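Local coordinates for protein thermospermine synthase (Medicago truncatula, PDB 6BQ2) that probably makes thermospermine, transferring the aminopropyl group of decarboxylated S-adenosylmethionine to spermidine and releasing S-methyl-5'-thioadenosine, at residues P100-V105 with H122-K127. Numbering follows the deposited sequence.
Sequences PMPKNV and HKTIDK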
ATOM      1  N   PRO B 100      -2.388  17.762  45.843  1.00 30.83           N
ATOM      2  CA  PRO B 100      -2.450  17.237  47.228  1.00 31.44           C
ATOM      3  C   PRO B 100      -3.721  16.445  47.571  1.00 31.87           C
ATOM      4  O   PRO B 100      -3.693  15.553  48.426  1.00 31.31           O
ATOM      5  CB  PRO B 100      -2.327  18.505  48.081  1.00 32.79           C
ATOM      6  CG  PRO B 100      -2.766  19.624  47.206  1.00 31.73           C
ATOM      7  CD  PRO B 100      -2.305  19.227  45.806  1.00 30.73           C
ATOM      8  N   MET B 101      -4.827  16.783  46.932  1.00 31.62           N
ATOM      9  CA  MET B 101      -6.124  16.127  47.167  1.00 31.53           C
ATOM     10  C   MET B 101      -7.126  16.511  46.060  1.00 29.71           C
ATOM     11  O   MET B 101      -7.931  17.427  46.197  1.00 29.74           O
ATOM     12  CB  MET B 101      -6.670  16.524  48.569  1.00 34.59           C
ATOM     13  CG  MET B 101      -7.809  15.635  49.085  1.00 35.77           C
ATOM     14  SD  MET B 101      -8.323  16.261  50.707  1.00 44.17           S
ATOM     15  CE  MET B 101      -9.238  17.767  50.305  1.00 42.97           C
ATOM     16  N   PRO B 102      -7.041  15.838  44.897  1.00 27.01           N
ATOM     17  CA  PRO B 102      -7.888  16.207  43.757  1.00 26.16           C
ATOM     18  C   PRO B 102      -9.242  15.557  43.876  1.00 26.42           C
ATOM     19  O   PRO B 102      -9.315  14.348  43.943  1.00 26.10           O
ATOM     20  CB  PRO B 102      -7.113  15.667  42.542  1.00 25.25           C
ATOM     21  CG  PRO B 102      -6.340  14.516  43.100  1.00 25.00           C
ATOM     22  CD  PRO B 102      -5.966  14.904  44.506  1.00 26.81           C
ATOM     23  N   LYS B 103     -10.297  16.374  43.895  1.00 24.80           N
ATOM     24  CA  LYS B 103     -11.673  15.928  44.126  1.00 25.63           C
ATOM     25  C   LYS B 103     -12.566  16.073  42.914  1.00 24.30           C
ATOM     26  O   LYS B 103     -13.451  15.254  42.676  1.00 23.52           O
ATOM     27  CB  LYS B 103     -12.296  16.770  45.245  1.00 27.54           C
ATOM     28  CG  LYS B 103     -11.627  16.561  46.608  1.00 30.98           C
ATOM     29  CD  LYS B 103     -12.377  15.472  47.385  1.00 33.15           C
ATOM     30  CE  LYS B 103     -11.561  14.824  48.511  1.00 34.68           C
ATOM     31  NZ  LYS B 103     -11.831  13.364  48.670  1.00 34.11           N
ATOM     32  N   ASN B 104     -12.360  17.122  42.123  1.00 23.88           N
ATOM     33  CA  ASN B 104     -13.137  17.241  40.939  1.00 24.93           C
ATOM     34  C   ASN B 104     -12.295  17.582  39.731  1.00 23.49           C
ATOM     35  O   ASN B 104     -11.306  18.329  39.840  1.00 24.51           O
ATOM     36  CB  ASN B 104     -14.248  18.181  41.141  1.00 28.59           C
ATOM     37  CG  ASN B 104     -13.812  19.582  41.268  1.00 30.37           C
ATOM     38  OD1 ASN B 104     -12.652  19.863  41.641  1.00 32.52           O
ATOM     39  ND2 ASN B 104     -14.750  20.517  40.987  1.00 33.11           N
ATOM     40  N   VAL B 105     -12.713  16.988  38.621  1.00 22.08           N
ATOM     41  CA  VAL B 105     -11.946  17.032  37.392  1.00 21.58           C
ATOM     42  C   VAL B 105     -12.859  17.292  36.208  1.00 20.26           C
ATOM     43  O   VAL B 105     -13.968  16.798  36.151  1.00 19.76           O
ATOM     44  CB  VAL B 105     -11.130  15.727  37.232  1.00 22.09           C
ATOM     45  CG1 VAL B 105     -10.321  15.738  35.951  1.00 22.70           C
ATOM     46  CG2 VAL B 105     -10.175  15.580  38.406  1.00 23.72           C
ATOM     47  N   HIS B 122      -8.831   6.853  41.051  1.00 22.55           N
ATOM     48  CA  HIS B 122      -8.365   7.623  42.194  1.00 23.62           C
ATOM     49  C   HIS B 122      -9.428   7.704  43.263  1.00 24.23           C
ATOM     50  O   HIS B 122     -10.521   8.241  43.034  1.00 24.48           O
ATOM     51  CB  HIS B 122      -7.972   9.027  41.737  1.00 22.68           C
ATOM     52  CG  HIS B 122      -6.648   9.061  41.036  1.00 22.89           C
ATOM     53  ND1 HIS B 122      -5.517   9.581  41.632  1.00 22.68           N
ATOM     54  CD2 HIS B 122      -6.266   8.624  39.813  1.00 22.52           C
ATOM     55  CE1 HIS B 122      -4.496   9.467  40.809  1.00 23.29           C
ATOM     56  NE2 HIS B 122      -4.932   8.916  39.688  1.00 22.48           N
ATOM     57  N   LYS B 123      -9.116   7.210  44.447  1.00 26.54           N
ATOM     58  CA  LYS B 123     -10.160   7.220  45.502  1.00 27.46           C
ATOM     59  C   LYS B 123     -10.531   8.626  45.980  1.00 27.05           C
ATOM     60  O   LYS B 123     -11.599   8.792  46.555  1.00 28.49           O
ATOM     61  CB  LYS B 123      -9.721   6.381  46.698  1.00 29.97           C
ATOM     62  CG  LYS B 123      -9.397   4.939  46.404  1.00 31.71           C
ATOM     63  CD  LYS B 123      -8.461   4.428  47.514  1.00 34.45           C
ATOM     64  CE  LYS B 123      -7.613   3.238  47.127  1.00 36.57           C
ATOM     65  NZ  LYS B 123      -6.907   2.649  48.303  1.00 37.77           N
ATOM     66  N   THR B 124      -9.647   9.615  45.784  1.00 26.12           N
ATOM     67  CA  THR B 124      -9.909  10.998  46.203  1.00 26.05           C
ATOM     68  C   THR B 124     -11.031  11.651  45.402  1.00 25.62           C
ATOM     69  O   THR B 124     -11.704  12.590  45.854  1.00 26.16           O
ATOM     70  CB  THR B 124      -8.634  11.902  46.077  1.00 25.85           C
ATOM     71  OG1 THR B 124      -8.172  11.949  44.717  1.00 24.90           O
ATOM     72  CG2 THR B 124      -7.490  11.358  46.899  1.00 26.70           C
ATOM     73  N   ILE B 125     -11.198  11.190  44.177  1.00 24.10           N
ATOM     74  CA  ILE B 125     -12.112  11.811  43.230  1.00 23.25           C
ATOM     75  C   ILE B 125     -13.570  11.626  43.634  1.00 24.21           C
ATOM     76  O   ILE B 125     -14.004  10.488  43.907  1.00 24.26           O
ATOM     77  CB  ILE B 125     -11.869  11.219  41.804  1.00 22.81           C
ATOM     78  CG1 ILE B 125     -10.512  11.712  41.273  1.00 22.36           C
ATOM     79  CG2 ILE B 125     -12.980  11.530  40.829  1.00 22.50           C
ATOM     80  CD1 ILE B 125     -10.493  13.154  40.892  1.00 22.54           C
ATOM     81  N   ASP B 126     -14.301  12.753  43.638  1.00 24.68           N
ATOM     82  CA  ASP B 126     -15.760  12.797  43.883  1.00 25.99           C
ATOM     83  C   ASP B 126     -16.596  13.058  42.622  1.00 25.95           C
ATOM     84  O   ASP B 126     -17.764  12.610  42.547  1.00 25.31           O
ATOM     85  CB  ASP B 126     -16.085  13.891  44.906  1.00 27.28           C
ATOM     86  CG  ASP B 126     -15.665  13.518  46.347  1.00 30.02           C
ATOM     87  OD1 ASP B 126     -15.427  12.327  46.653  1.00 32.22           O
ATOM     88  OD2 ASP B 126     -15.545  14.430  47.175  1.00 32.34           O
ATOM     89  N   LYS B 127     -16.037  13.794  41.654  1.00 25.89           N
ATOM     90  CA  LYS B 127     -16.759  14.127  40.426  1.00 25.76           C
ATOM     91  C   LYS B 127     -15.814  14.271  39.246  1.00 23.81           C
ATOM     92  O   LYS B 127     -14.782  14.946  39.356  1.00 22.94           O
ATOM     93  CB  LYS B 127     -17.478  15.440  40.593  1.00 29.59           C
ATOM     94  CG  LYS B 127     -18.506  15.723  39.531  1.00 33.05           C
ATOM     95  CD  LYS B 127     -19.226  17.038  39.854  1.00 37.94           C
ATOM     96  CE  LYS B 127     -18.511  18.227  39.213  1.00 39.83           C
ATOM     97  NZ  LYS B 127     -19.511  19.193  38.681  1.00 41.45           N
TER
HETATM   98  O   HOH W   1     -14.214  13.793  49.699  1.00 40.02           O
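The carbonyl oxygen of Lys-103 takes two backbone N-H groups at once: Asp-126 N at 2.8 Å, in the carbonyl plane on a lone pair, and Lys-127 N at 3.1 Å, nearly in line with the C=O bond. Two residues further on, Val-105 N donates to Lys-127 O (3.0 Å), and Asn-104 and Lys-127 form a parallel bridge where the two strands begin. The Lys-103 side chain reaches across as well. Bent at chi2 (-93°), the chain of Lys-103 runs alongside Asp-126 and brings Lys-103 NZ to Thr-124 O at 2.9 Å, again on an in-plane lone pair. Lysine suits this place because its long chain spans to the turn while its ammonium group stays near Asp-126; OD2 lies beyond salt-bridge range, and a water joins it to NZ. A methionine in place of Lys-103 would probably leave Thr-124 O and the bridging water without their charged donor, loosening the link to the turn.

Thr-124, in the type I turn from His-122 to Ile-125, supplies a short polar arm: with OG1 set between the backbone N and the carbonyl carbon (chi1 60°), Thr-124 OG1 donates to Pro-102 O (2.8 Å), tilted slightly from the carbonyl plane. Pro-102 accepts through its carbonyl here, and its ring lies against the same hydroxyl through CG. Ile-125 sends CD1 back to Val-105 CG2, a tight 3.5 Å contact between branches crossing at about a right angle; both residues are buried, as befits aliphatic side chains.

Here strands 104-107 and 127-132 enter the parallel part of the Rossmann-like sheet, joined through helix 114-120 in a beta-alpha-beta crossover. Leu-96 of helix 84-98 touches Pro-102 and Ile-125, while strand 175-181 borders Asn-104 and Val-105 on the other edge of strand 104-107.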